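Long-range contacts in inactive Zymogen C11 Protease (Parabacteroides distasonis, PDB 6MZO), which probably cleaves peptide bonds as a clostripain-like cysteine protease, captured here as an inactive zymogen: residues Glu261-Glu266 / Pro324-Ser329; Ser222-Ile227 / Ala306-Ala311; Glu38-Asp43 / Leu66-Asp71; Thr10-Val15 / Gly44-Asn49; Trp120-Ile125 / Pro341-Trp346. All coordinates share one frame; numbering follows the deposited sequence.

Interaction 1 of 5, residues Glu261-Glu266 / Pro324-Ser329; sequences ELQIME and PVNKYS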
# COMPACT_ATOMS: atom_id res chain seq x y z
N GLU A 261 -9.59 -23.96 3.28
CA GLU A 261 -9.55 -23.87 4.73
C GLU A 261 -8.96 -22.53 5.20
O GLU A 261 -9.00 -22.24 6.40
CB GLU A 261 -8.68 -24.98 5.34
CG GLU A 261 -9.14 -26.37 5.00
CD GLU A 261 -10.53 -26.58 5.47
OE1 GLU A 261 -10.76 -26.44 6.69
OE2 GLU A 261 -11.40 -26.82 4.62
N LEU A 262 -8.40 -21.75 4.27
CA LEU A 262 -7.64 -20.56 4.67
C LEU A 262 -8.48 -19.30 4.73
O LEU A 262 -9.44 -19.16 3.98
CB LEU A 262 -6.49 -20.27 3.69
CG LEU A 262 -5.36 -21.29 3.66
CD1 LEU A 262 -4.34 -20.90 2.54
CD2 LEU A 262 -4.69 -21.33 5.03
N GLN A 263 -8.07 -18.34 5.58
CA GLN A 263 -8.74 -17.08 5.62
C GLN A 263 -8.46 -16.30 4.32
O GLN A 263 -7.32 -15.95 4.03
CB GLN A 263 -8.27 -16.24 6.83
CG GLN A 263 -8.66 -14.74 6.79
CD GLN A 263 -10.11 -14.48 7.03
OE1 GLN A 263 -10.67 -14.91 8.05
NE2 GLN A 263 -10.76 -13.82 6.10
N ILE A 264 -9.51 -15.98 3.59
CA ILE A 264 -9.32 -15.19 2.35
C ILE A 264 -8.86 -13.76 2.64
O ILE A 264 -9.37 -13.15 3.59
CB ILE A 264 -10.65 -15.14 1.55
CG1 ILE A 264 -10.92 -16.48 0.97
CG2 ILE A 264 -10.58 -14.09 0.39
CD1 ILE A 264 -12.37 -16.58 0.53
N MET A 265 -7.95 -13.22 1.82
CA MET A 265 -7.67 -11.77 1.88
C MET A 265 -8.07 -11.12 0.58
O MET A 265 -8.64 -10.03 0.60
CB MET A 265 -6.16 -11.51 2.19
CG MET A 265 -5.89 -11.80 3.68
SD MET A 265 -6.45 -10.41 4.76
CE MET A 265 -7.39 -11.25 6.04
N GLU A 266 -7.78 -11.78 -0.54
CA GLU A 266 -8.12 -11.24 -1.86
C GLU A 266 -9.37 -11.92 -2.41
O GLU A 266 -9.52 -13.14 -2.30
CB GLU A 266 -6.95 -11.41 -2.83
CG GLU A 266 -7.25 -10.97 -4.25
CD GLU A 266 -7.37 -12.14 -5.21
OE1 GLU A 266 -6.50 -13.03 -5.16
OE2 GLU A 266 -8.32 -12.16 -6.01
N PRO A 324 -16.30 -12.26 6.02
CA PRO A 324 -15.85 -12.31 7.42
C PRO A 324 -14.33 -12.36 7.55
O PRO A 324 -13.67 -13.10 6.83
CB PRO A 324 -16.53 -13.59 7.95
CG PRO A 324 -16.56 -14.46 6.72
CD PRO A 324 -17.05 -13.48 5.68
N VAL A 325 -13.79 -11.50 8.42
CA VAL A 325 -12.37 -11.55 8.79
C VAL A 325 -12.32 -12.28 10.09
O VAL A 325 -12.55 -11.68 11.15
CB VAL A 325 -11.77 -10.16 8.93
CG1 VAL A 325 -10.31 -10.26 9.40
CG2 VAL A 325 -11.80 -9.49 7.55
N ASN A 326 -12.10 -13.60 10.00
CA ASN A 326 -12.06 -14.43 11.19
C ASN A 326 -10.64 -14.58 11.74
O ASN A 326 -10.49 -14.82 12.93
CB ASN A 326 -12.64 -15.83 10.91
CG ASN A 326 -14.11 -15.80 10.48
OD1 ASN A 326 -14.51 -16.49 9.54
ND2 ASN A 326 -14.92 -14.99 11.16
N LYS A 327 -9.61 -14.41 10.90
CA LYS A 327 -8.19 -14.46 11.29
C LYS A 327 -7.54 -13.26 10.68
O LYS A 327 -7.77 -13.01 9.50
CB LYS A 327 -7.47 -15.72 10.81
CG LYS A 327 -8.06 -17.00 11.55
CD LYS A 327 -7.41 -18.24 11.05
CE LYS A 327 -8.00 -19.47 11.78
NZ LYS A 327 -7.44 -20.72 11.19
N TYR A 328 -6.75 -12.51 11.44
CA TYR A 328 -6.23 -11.27 10.84
C TYR A 328 -4.84 -11.02 11.34
O TYR A 328 -4.67 -10.59 12.53
CB TYR A 328 -7.17 -10.10 11.20
CG TYR A 328 -6.69 -8.81 10.59
CD1 TYR A 328 -6.72 -8.68 9.24
CD2 TYR A 328 -6.22 -7.73 11.38
CE1 TYR A 328 -6.24 -7.52 8.61
CE2 TYR A 328 -5.75 -6.55 10.76
CZ TYR A 328 -5.77 -6.48 9.38
OH TYR A 328 -5.29 -5.37 8.73
N SER A 329 -3.82 -11.25 10.48
CA SER A 329 -2.42 -11.01 10.92
C SER A 329 -1.88 -9.63 10.47
O SER A 329 -0.81 -9.18 10.91
CB SER A 329 -1.52 -12.17 10.39
OG SER A 329 -1.40 -12.05 8.97
O HOH W 1 -8.63 -20.43 8.66
O HOH W 2 -12.49 -17.62 7.34
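Q263 uses both ends of its side-chain amide to grip the loop that carries P324 to S329. Its OE1 accepts two consecutive backbone N-H groups, with N326 N 2.8 Å and K327 N 3.1 Å from Q263 OE1. Both donors come from the same face of the carbonyl group, about 40° out of its plane. The nitrogen end is straighter: Q263 NE2 donates to P324 O at 3.1 Å with an N-H...O angle of 168°, the acceptor lying in the amide plane and offering a lone pair. NE2 gives its second hydrogen to I264 O, in its own segment, at 2.9 Å, so donors and acceptors on both ends fix which way round the amide sits. The bend at chi2 (72°) swings that group toward the loop. Used this way, the side chain stands in for a peptide group and staples together two irregular segments, one running into strand 275-277 and the other into strand 332-334, which pair as a small antiparallel sheet. A leucine here would probably leave N326 N and K327 N without their acceptor and P324 O and I264 O without their donor, leaving the loop freer to shift. Water-mediated contacts lie nearer the surface. Water 1 donates to E261 O and accepts from K327 NZ, 2.8 Å from that nitrogen, while water 2 spans N326 OD1 and, weakly, Q263 OE1. The apolar contribution is smaller: M265 CE meets the edge of the Y328 ring, near its plane, at 4.2 Å from Y328 CD1, and the Y328 hydroxyl beyond it bonds to I227 O.

Interaction 2 of 5, residues Ser222-Ile227 / Ala306-Ala311; sequences SEAGTI and ATTPKA
T308 turns its side chain toward the G225 backbone, and each of its atoms finds a neighbour there. CB lies 3.8 Å from E223 O. From CB the two branches part: CG2 packs beside the same E223 carbonyl and the G225 amide, while OG1, held between the backbone N and the carbonyl carbon (chi1 50°), enters the polar part of the contact. There T308 OG1 accepts G225 N at 2.9 Å, with an N-H...O angle of 161°, and donates to K310 O at 2.6 Å, in the plane of that carbonyl. One hydroxyl thus links the two segments and braces the bend at P309. A valine in its place would probably strip G225 N of its acceptor and K310 O of its donor, letting the bend drift from the facing chain. The T308 backbone adds a second tie, T308 N to G225 O at 3.2 Å. Beyond G225 the pairing is regular. I227 and A306 form an antiparallel hydrogen-bonded pair, I227 N to A306 O at 2.9 Å and A306 N to I227 O at 3.0 Å. T226 and T307 are the adjoining non-hydrogen-bonded pair; their side chains lie side by side on the other face of the sheet, T226 CG2 3.3 Å from T307 OG1. At the solvent end, water 3 joins E223 O to K310 N. This is the antiparallel margin of the mixed central sheet, where strand 226-231 pairs with outermost strand 302-307 before the chain enters the separate two-stranded sheet of 310-313 and 321-324.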
# COMPACT_ATOMS: atom_id res chain seq x y z
N SER A 222 -17.36 1.53 11.66
CA SER A 222 -18.74 1.03 11.61
C SER A 222 -19.11 0.45 10.27
O SER A 222 -20.24 0.02 10.07
CB SER A 222 -19.71 2.16 11.96
OG SER A 222 -19.56 2.42 13.34
N GLU A 223 -18.13 0.37 9.37
CA GLU A 223 -18.34 -0.13 8.04
C GLU A 223 -17.40 -1.33 7.88
O GLU A 223 -17.49 -2.31 8.64
CB GLU A 223 -18.05 0.93 7.00
CG GLU A 223 -19.13 1.93 6.89
CD GLU A 223 -20.42 1.27 6.55
OE1 GLU A 223 -20.58 0.87 5.38
OE2 GLU A 223 -21.27 1.13 7.46
N ALA A 224 -16.49 -1.25 6.91
CA ALA A 224 -15.55 -2.32 6.73
C ALA A 224 -14.21 -1.77 6.25
O ALA A 224 -14.17 -0.84 5.44
CB ALA A 224 -16.04 -3.33 5.75
N GLY A 225 -13.14 -2.30 6.80
CA GLY A 225 -11.81 -1.89 6.37
C GLY A 225 -10.75 -2.62 7.19
O GLY A 225 -11.02 -3.00 8.33
N THR A 226 -9.58 -2.81 6.60
CA THR A 226 -8.45 -3.45 7.26
C THR A 226 -7.25 -2.58 7.05
O THR A 226 -7.11 -2.04 5.91
CB THR A 226 -8.15 -4.87 6.72
OG1 THR A 226 -7.72 -4.79 5.34
CG2 THR A 226 -9.38 -5.82 6.87
N ILE A 227 -6.39 -2.42 8.07
CA ILE A 227 -5.20 -1.55 7.91
C ILE A 227 -4.05 -2.19 8.68
O ILE A 227 -4.26 -2.96 9.65
CB ILE A 227 -5.51 -0.11 8.43
CG1 ILE A 227 -4.42 0.90 7.99
CG2 ILE A 227 -5.81 -0.16 9.92
CD1 ILE A 227 -4.58 1.10 6.51
N ALA A 306 -5.36 -3.31 12.40
CA ALA A 306 -6.72 -3.25 12.86
C ALA A 306 -7.64 -3.74 11.78
O ALA A 306 -7.40 -3.55 10.58
CB ALA A 306 -7.11 -1.84 13.30
N THR A 307 -8.75 -4.37 12.20
CA THR A 307 -9.76 -4.77 11.25
C THR A 307 -11.18 -4.68 11.84
O THR A 307 -11.41 -4.87 13.06
CB THR A 307 -9.54 -6.24 10.79
OG1 THR A 307 -10.54 -6.59 9.83
CG2 THR A 307 -9.64 -7.24 12.03
N THR A 308 -12.13 -4.43 10.95
CA THR A 308 -13.56 -4.55 11.27
C THR A 308 -13.96 -6.05 11.22
O THR A 308 -13.15 -6.87 10.81
CB THR A 308 -14.40 -3.73 10.24
OG1 THR A 308 -14.00 -4.07 8.92
CG2 THR A 308 -14.17 -2.20 10.43
N PRO A 309 -15.21 -6.37 11.60
CA PRO A 309 -15.64 -7.77 11.53
C PRO A 309 -15.64 -8.35 10.11
O PRO A 309 -15.27 -9.52 9.95
CB PRO A 309 -17.05 -7.72 12.12
CG PRO A 309 -17.05 -6.55 12.97
CD PRO A 309 -16.25 -5.53 12.21
N LYS A 310 -15.92 -7.53 9.10
CA LYS A 310 -15.84 -7.97 7.70
C LYS A 310 -14.96 -7.10 6.87
O LYS A 310 -14.65 -5.97 7.27
CB LYS A 310 -17.23 -7.95 7.09
CG LYS A 310 -18.18 -8.94 7.88
CD LYS A 310 -19.51 -9.32 7.20
CE LYS A 310 -20.45 -10.13 8.16
NZ LYS A 310 -19.75 -11.35 8.70
N ALA A 311 -14.58 -7.65 5.71
CA ALA A 311 -13.81 -6.95 4.69
C ALA A 311 -14.74 -6.75 3.50
O ALA A 311 -15.58 -7.64 3.19
CB ALA A 311 -12.55 -7.74 4.28
O HOH W 3 -17.38 -5.13 9.08

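Interaction 3 of 5, residues Glu38-Asp43 / Leu66-Asp71; sequences EGIERD and LKLEAD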
# COMPACT_ATOMS: atom_id res chain seq x y z
N GLU A 38 -9.72 19.85 3.31
CA GLU A 38 -10.33 20.01 4.63
C GLU A 38 -9.35 19.61 5.74
O GLU A 38 -9.36 20.23 6.84
CB GLU A 38 -11.64 19.18 4.77
CG GLU A 38 -12.68 19.80 3.82
CD GLU A 38 -14.06 19.23 4.00
OE1 GLU A 38 -14.19 18.12 4.52
OE2 GLU A 38 -15.02 19.91 3.63
N GLY A 39 -8.56 18.59 5.48
CA GLY A 39 -7.62 18.11 6.50
C GLY A 39 -6.53 19.15 6.77
O GLY A 39 -6.15 19.36 7.94
N ILE A 40 -5.99 19.75 5.69
CA ILE A 40 -5.00 20.82 5.96
C ILE A 40 -5.61 21.93 6.73
O ILE A 40 -4.93 22.52 7.62
CB ILE A 40 -4.45 21.38 4.61
CG1 ILE A 40 -3.76 20.24 3.84
CG2 ILE A 40 -3.55 22.62 4.85
CD1 ILE A 40 -3.63 20.72 2.31
N GLU A 41 -6.84 22.34 6.39
CA GLU A 41 -7.42 23.47 7.10
C GLU A 41 -7.67 23.13 8.59
O GLU A 41 -7.67 24.02 9.45
CB GLU A 41 -8.74 23.93 6.46
CG GLU A 41 -8.60 24.44 5.03
CD GLU A 41 -9.97 24.79 4.43
OE1 GLU A 41 -10.38 24.16 3.41
OE2 GLU A 41 -10.63 25.67 5.01
N ARG A 42 -7.95 21.84 8.86
CA ARG A 42 -8.22 21.39 10.23
C ARG A 42 -6.95 21.28 11.05
O ARG A 42 -6.99 21.65 12.22
CB ARG A 42 -8.89 19.99 10.23
CG ARG A 42 -9.37 19.63 11.63
CD ARG A 42 -9.78 18.16 11.63
NE ARG A 42 -8.57 17.34 11.78
CZ ARG A 42 -8.53 16.09 12.26
NH1 ARG A 42 -9.65 15.47 12.72
NH2 ARG A 42 -7.36 15.48 12.33
N ASP A 43 -5.82 20.92 10.43
CA ASP A 43 -4.64 20.53 11.24
C ASP A 43 -3.45 21.47 11.12
O ASP A 43 -2.62 21.57 12.04
CB ASP A 43 -4.14 19.19 10.82
CG ASP A 43 -5.08 18.02 11.22
OD1 ASP A 43 -6.05 18.25 11.97
OD2 ASP A 43 -4.76 16.93 10.75
N LEU A 66 -0.42 22.63 -2.18
CA LEU A 66 -1.55 23.13 -1.41
C LEU A 66 -0.97 23.72 -0.18
O LEU A 66 -0.20 23.03 0.51
CB LEU A 66 -2.50 22.04 -1.00
CG LEU A 66 -3.27 21.43 -2.15
CD1 LEU A 66 -4.17 20.26 -1.64
CD2 LEU A 66 -4.15 22.48 -2.90
N LYS A 67 -1.32 24.94 0.15
CA LYS A 67 -0.82 25.50 1.37
C LYS A 67 -1.88 26.33 2.07
O LYS A 67 -2.87 26.65 1.50
CB LYS A 67 0.42 26.32 1.10
CG LYS A 67 0.13 27.57 0.35
CD LYS A 67 1.39 28.25 -0.15
CE LYS A 67 2.44 28.36 0.90
NZ LYS A 67 3.64 29.08 0.40
N LEU A 68 -1.66 26.60 3.34
CA LEU A 68 -2.54 27.43 4.10
C LEU A 68 -2.12 28.87 3.99
O LEU A 68 -1.01 29.17 4.11
CB LEU A 68 -2.51 27.04 5.56
CG LEU A 68 -3.61 26.15 6.07
CD1 LEU A 68 -3.54 25.98 7.57
CD2 LEU A 68 -4.98 26.61 5.65
N GLU A 69 -3.07 29.73 3.77
CA GLU A 69 -2.79 31.12 3.68
C GLU A 69 -3.92 31.77 4.44
O GLU A 69 -5.04 31.62 4.09
CB GLU A 69 -2.75 31.51 2.22
CG GLU A 69 -2.98 32.93 1.90
CD GLU A 69 -3.09 33.15 0.40
OE1 GLU A 69 -4.17 33.61 0.00
OE2 GLU A 69 -2.11 32.86 -0.31
N ALA A 70 -3.57 32.46 5.49
CA ALA A 70 -4.50 33.11 6.38
C ALA A 70 -5.51 32.06 6.85
O ALA A 70 -5.11 31.08 7.43
CB ALA A 70 -5.13 34.34 5.75
N ASP A 71 -6.80 32.22 6.59
CA ASP A 71 -7.70 31.16 7.06
C ASP A 71 -8.08 30.19 5.96
O ASP A 71 -9.01 29.43 6.13
CB ASP A 71 -8.99 31.71 7.70
CG ASP A 71 -8.74 32.75 8.80
OD1 ASP A 71 -7.90 32.54 9.67
OD2 ASP A 71 -9.44 33.78 8.82
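I40 drives its two branches into the face of strand 66-69, each against a different leucine. Its CD1 meets L66 CB at 3.7 Å, the two side chains crossing at about a right angle, whereas I40 CG2 meets L68 CG, also at 3.7 Å, with the side chains sliding past each other in opposite directions. The branch positions follow from chi1 of -61°, which puts CG1 beside the backbone N and leaves CG2 anti to it. L68 CD1 reaches further, to 3.7 Å from I40 O. Around this tight part, I73 of strand 72-80 and L50 of strand 49-54 also touch I40. The helix axis passes 8.8 Å from the strand axis at 39° to its direction. Packing is looser toward solvent: E41 lays its CG alongside L68 CD2 at 4.3 Å, and E41 OE2 comes no closer than 4.2 Å to the backbone O of D71, a poorly ordered residue. The charged group of E41 is thus left to the rim, and the centre is mostly hydrocarbon, with I40 O the one polar atom touched there. With no polar bond between the segments, the fit of I40 against L66 and L68 probably governs their spacing.

Interaction 4 of 5, residues Thr10-Val15 / Gly44-Asn49; sequences TAPRTV and GLNNGN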
# COMPACT_ATOMS: atom_id res chain seq x y z
N THR A 10 13.07 25.24 8.98
CA THR A 10 13.11 24.41 7.80
C THR A 10 11.94 23.45 7.88
O THR A 10 11.37 23.23 8.95
CB THR A 10 14.42 23.63 7.68
OG1 THR A 10 14.47 22.62 8.70
CG2 THR A 10 15.60 24.58 7.83
N ALA A 11 11.57 22.90 6.73
CA ALA A 11 10.43 22.00 6.68
C ALA A 11 10.76 20.61 7.24
O ALA A 11 11.71 19.98 6.80
CB ALA A 11 9.95 21.86 5.26
N PRO A 12 9.95 20.13 8.20
CA PRO A 12 10.27 18.87 8.82
C PRO A 12 10.03 17.75 7.80
O PRO A 12 10.67 16.70 7.88
CB PRO A 12 9.25 18.79 9.98
CG PRO A 12 9.19 20.28 10.43
CD PRO A 12 9.07 20.96 9.06
N ARG A 13 9.10 17.98 6.87
CA ARG A 13 8.83 16.94 5.87
C ARG A 13 8.24 17.57 4.60
O ARG A 13 7.46 18.55 4.68
CB ARG A 13 7.87 15.87 6.39
CG ARG A 13 7.66 14.67 5.40
CD ARG A 13 7.08 13.40 6.11
NE ARG A 13 7.98 13.06 7.18
CZ ARG A 13 7.79 13.37 8.48
NH1 ARG A 13 6.61 13.80 8.91
NH2 ARG A 13 8.83 13.24 9.31
N THR A 14 8.59 17.02 3.44
CA THR A 14 7.83 17.28 2.23
C THR A 14 7.10 16.00 1.84
O THR A 14 7.72 14.97 1.81
CB THR A 14 8.77 17.69 1.06
OG1 THR A 14 9.23 19.02 1.29
CG2 THR A 14 8.10 17.63 -0.27
N VAL A 15 5.79 16.08 1.70
CA VAL A 15 5.00 14.89 1.27
C VAL A 15 4.41 15.13 -0.13
O VAL A 15 3.87 16.20 -0.45
CB VAL A 15 3.85 14.67 2.27
CG1 VAL A 15 2.92 13.50 1.78
CG2 VAL A 15 4.38 14.30 3.69
N GLY A 44 -3.39 22.12 9.96
CA GLY A 44 -2.07 22.76 9.63
C GLY A 44 -1.01 21.74 9.31
O GLY A 44 -1.23 20.52 9.36
N LEU A 45 0.15 22.22 8.87
CA LEU A 45 1.11 21.31 8.33
C LEU A 45 2.44 21.30 9.04
O LEU A 45 3.41 20.74 8.48
CB LEU A 45 1.39 21.64 6.85
CG LEU A 45 0.14 21.46 5.96
CD1 LEU A 45 0.54 21.87 4.50
CD2 LEU A 45 -0.36 20.02 6.08
N ASN A 46 2.54 21.89 10.25
CA ASN A 46 3.76 21.91 11.01
C ASN A 46 4.95 22.33 10.15
O ASN A 46 5.99 21.72 10.22
CB ASN A 46 3.95 20.47 11.58
CG ASN A 46 4.99 20.42 12.67
OD1 ASN A 46 5.15 21.37 13.44
ND2 ASN A 46 5.73 19.32 12.73
N ASN A 47 4.77 23.40 9.36
CA ASN A 47 5.83 23.98 8.54
C ASN A 47 6.32 23.07 7.43
O ASN A 47 7.40 23.37 6.84
CB ASN A 47 7.04 24.43 9.44
CG ASN A 47 6.60 25.40 10.52
OD1 ASN A 47 6.97 25.30 11.72
ND2 ASN A 47 5.76 26.34 10.13
N GLY A 48 5.58 22.02 7.14
CA GLY A 48 5.96 21.10 6.05
C GLY A 48 5.42 21.55 4.67
O GLY A 48 4.65 22.52 4.58
N ASN A 49 5.81 20.81 3.60
CA ASN A 49 5.32 21.13 2.25
C ASN A 49 4.45 20.03 1.73
O ASN A 49 4.83 18.88 1.87
CB ASN A 49 6.49 21.30 1.28
CG ASN A 49 7.44 22.35 1.74
OD1 ASN A 49 7.05 23.53 1.89
ND2 ASN A 49 8.72 21.95 2.02
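T14 OG1 has two hydrogen-bond partners: N49 ND2 donates to it at 3.1 Å, and the carbonyl of Y104, outside the two segments, is the other. The N49 bond is nearly straight, 168° at the hydrogen, and T14 OG1 lies in the N49 amide plane, so the amide is set flat to its acceptor. With chi1 of -57°, N49 CG stands beside its backbone N, which brings ND2 to T14 OG1; ND2 also passes 3.5 Å from A11 CB. Alongside these side chains the main chains pair. N49 N donates to R13 O and N49 O accepts from V15 N, each at 3.0 Å, so N49 bonds to the residues flanking T14. Ahead of this pair the chains pack without further hydrogen bonds: A11 CA approaches N47 O at 3.3 Å, and the P12 ring rests on the type I' turn from L45 to G48, its CD 3.4 Å from N46 O. G48 passes so close beside R13 O that a CB there would fall about 2.9 Å from that oxygen. The T14-N49 bridge opens the parallel pairing of strands 14-19 and 49-54, and with helix 26-43 between them it marks a beta-alpha-beta crossover in the central sheet.

Interaction 5 of 5, residues Trp120-Ile125 / Pro341-Trp346; sequences WLPSDI and PKLNEW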
# COMPACT_ATOMS: atom_id res chain seq x y z
N TRP A 120 -0.57 -4.84 -6.47
CA TRP A 120 0.70 -5.29 -6.96
C TRP A 120 0.67 -6.53 -7.88
O TRP A 120 1.75 -6.94 -8.37
CB TRP A 120 1.59 -5.61 -5.80
CG TRP A 120 1.02 -6.60 -4.91
CD1 TRP A 120 0.03 -6.42 -3.98
CD2 TRP A 120 1.46 -7.94 -4.77
NE1 TRP A 120 -0.20 -7.58 -3.30
CE2 TRP A 120 0.69 -8.53 -3.75
CE3 TRP A 120 2.44 -8.72 -5.41
CZ2 TRP A 120 0.86 -9.84 -3.35
CZ3 TRP A 120 2.61 -10.04 -5.01
CH2 TRP A 120 1.81 -10.60 -4.02
N LEU A 121 -0.50 -7.13 -8.04
CA LEU A 121 -0.66 -8.38 -8.77
C LEU A 121 -0.52 -8.09 -10.25
O LEU A 121 -0.78 -6.97 -10.67
CB LEU A 121 -2.00 -8.99 -8.45
CG LEU A 121 -2.08 -9.48 -7.00
CD1 LEU A 121 -3.56 -9.76 -6.70
CD2 LEU A 121 -1.22 -10.74 -6.85
N PRO A 122 -0.07 -9.10 -11.04
CA PRO A 122 0.26 -8.86 -12.46
C PRO A 122 -0.95 -8.31 -13.24
O PRO A 122 -2.08 -8.54 -12.81
CB PRO A 122 0.67 -10.26 -12.96
CG PRO A 122 -0.02 -11.19 -12.05
CD PRO A 122 -0.03 -10.53 -10.71
N SER A 123 -0.70 -7.56 -14.32
CA SER A 123 -1.78 -7.05 -15.19
C SER A 123 -2.70 -8.20 -15.64
O SER A 123 -3.93 -8.11 -15.59
CB SER A 123 -1.21 -6.32 -16.41
N ASP A 124 -2.07 -9.30 -16.06
CA ASP A 124 -2.78 -10.50 -16.45
C ASP A 124 -3.41 -11.28 -15.30
O ASP A 124 -3.60 -12.48 -15.45
CB ASP A 124 -1.83 -11.45 -17.18
CG ASP A 124 -1.30 -10.87 -18.45
OD1 ASP A 124 -2.13 -10.51 -19.31
OD2 ASP A 124 -0.06 -10.77 -18.58
N ILE A 125 -3.70 -10.64 -14.17
CA ILE A 125 -4.09 -11.41 -12.97
C ILE A 125 -5.35 -12.23 -13.17
O ILE A 125 -5.42 -13.38 -12.71
CB ILE A 125 -4.29 -10.51 -11.73
CG1 ILE A 125 -4.57 -11.37 -10.49
CG2 ILE A 125 -5.40 -9.49 -11.95
CD1 ILE A 125 -3.47 -12.37 -10.16
N PRO A 341 -0.64 -22.30 -12.54
CA PRO A 341 0.79 -22.40 -12.85
C PRO A 341 1.43 -21.12 -13.40
O PRO A 341 2.58 -20.92 -13.06
CB PRO A 341 0.86 -23.53 -13.89
CG PRO A 341 -0.52 -23.55 -14.50
CD PRO A 341 -1.47 -23.15 -13.40
N LYS A 342 0.71 -20.31 -14.18
CA LYS A 342 1.29 -19.08 -14.69
C LYS A 342 1.53 -18.11 -13.53
O LYS A 342 2.56 -17.42 -13.49
CB LYS A 342 0.41 -18.45 -15.79
CG LYS A 342 0.90 -18.83 -17.19
CD LYS A 342 -0.01 -18.37 -18.32
CE LYS A 342 0.75 -18.48 -19.63
NZ LYS A 342 -0.13 -18.34 -20.81
N LEU A 343 0.65 -18.08 -12.53
CA LEU A 343 0.84 -17.15 -11.44
C LEU A 343 2.00 -17.64 -10.57
O LEU A 343 2.82 -16.86 -10.11
CB LEU A 343 -0.44 -17.05 -10.63
CG LEU A 343 -0.58 -15.87 -9.70
CD1 LEU A 343 -0.31 -14.56 -10.48
CD2 LEU A 343 -2.01 -15.92 -9.21
N ASN A 344 2.07 -18.97 -10.39
CA ASN A 344 3.20 -19.53 -9.65
C ASN A 344 4.54 -19.17 -10.32
O ASN A 344 5.50 -18.90 -9.62
CB ASN A 344 3.12 -21.06 -9.60
CG ASN A 344 1.93 -21.60 -8.80
OD1 ASN A 344 1.32 -20.92 -7.96
ND2 ASN A 344 1.59 -22.85 -9.11
N GLU A 345 4.59 -19.22 -11.65
CA GLU A 345 5.83 -18.93 -12.35
C GLU A 345 6.15 -17.40 -12.29
O GLU A 345 7.29 -17.01 -12.05
CB GLU A 345 5.78 -19.46 -13.79
CG GLU A 345 5.22 -18.52 -14.82
CD GLU A 345 5.14 -19.14 -16.22
OE1 GLU A 345 4.85 -20.37 -16.34
OE2 GLU A 345 5.40 -18.39 -17.18
N TRP A 346 5.14 -16.55 -12.43
CA TRP A 346 5.30 -15.11 -12.23
C TRP A 346 5.88 -14.79 -10.85
O TRP A 346 6.77 -13.96 -10.70
CB TRP A 346 3.94 -14.40 -12.39
CG TRP A 346 3.95 -12.99 -12.04
CD1 TRP A 346 4.32 -11.94 -12.86
CD2 TRP A 346 3.58 -12.43 -10.81
NE1 TRP A 346 4.21 -10.76 -12.18
CE2 TRP A 346 3.75 -11.03 -10.92
CE3 TRP A 346 3.11 -12.97 -9.60
CZ2 TRP A 346 3.46 -10.16 -9.86
CZ3 TRP A 346 2.84 -12.08 -8.54
CH2 TRP A 346 3.02 -10.70 -8.69
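P122 lies flat on the indole of W346, its ring pressed into the angle between that aromatic face and L343 CD1. The evidence for a CH-pi contact is direct: P122 CD sits 3.6 Å from the centroid of the W346 six-membered ring and only 12° off the ring normal. The proline spans both rings of the indole, P122 CB lying 3.7 Å from W346 NE1. Its remaining corner, CG, points at the helix and meets L343 CD1 at 3.7 Å, the two side chains crossing at about a right angle. L343 CD1 is itself a bump, filling the hollow between P122 and I125, with I125 CD1 3.9 Å away. L343 and W346 are three residues apart on one helix, and the ends of both side chains meet P122, forming the two walls of the notch. W346 stretches away from its backbone, CG anti to N (chi1 173°), so the far end of its indole also reaches W120. There W120 CZ3 comes to 3.8 Å from W346 CH2, lying at the edge of the W346 ring and near its plane, while L121 CD2 rests over one face of the W120 ring. The P122-I125 stretch is a type I turn, presenting proline and isoleucine to the helix together. The contact wedges helix 341-347 against the segment between strand 109-115 and helix 125-128; Y128 of the latter touches P122, L343 and W346, and helix 168-173 packs on W120.

How the interactions relate
The five contacts fall into two touching pairs and a fifth that touches neither. Interactions 1 and 2, centres 12 Å apart, are joined directly: Y328 OH lies 2.8 Å from I227 O and V325 N 2.9 Å from P309 O. Interactions 3 and 4 have the same centre separation and meet through packing, I40 CG2 to L45 CG at 4.0 Å, in the half of the same sheet away from interaction 2. Interaction 5 approaches interaction 1 to about 5 Å between nearest atoms, but its centre is about 43 Å from that of interaction 3. In clan CD peptidases the catalytic histidine and cysteine follow the ends of neighbouring parallel strands, so interaction 5, after strand 109-115, probably lies close to the active site.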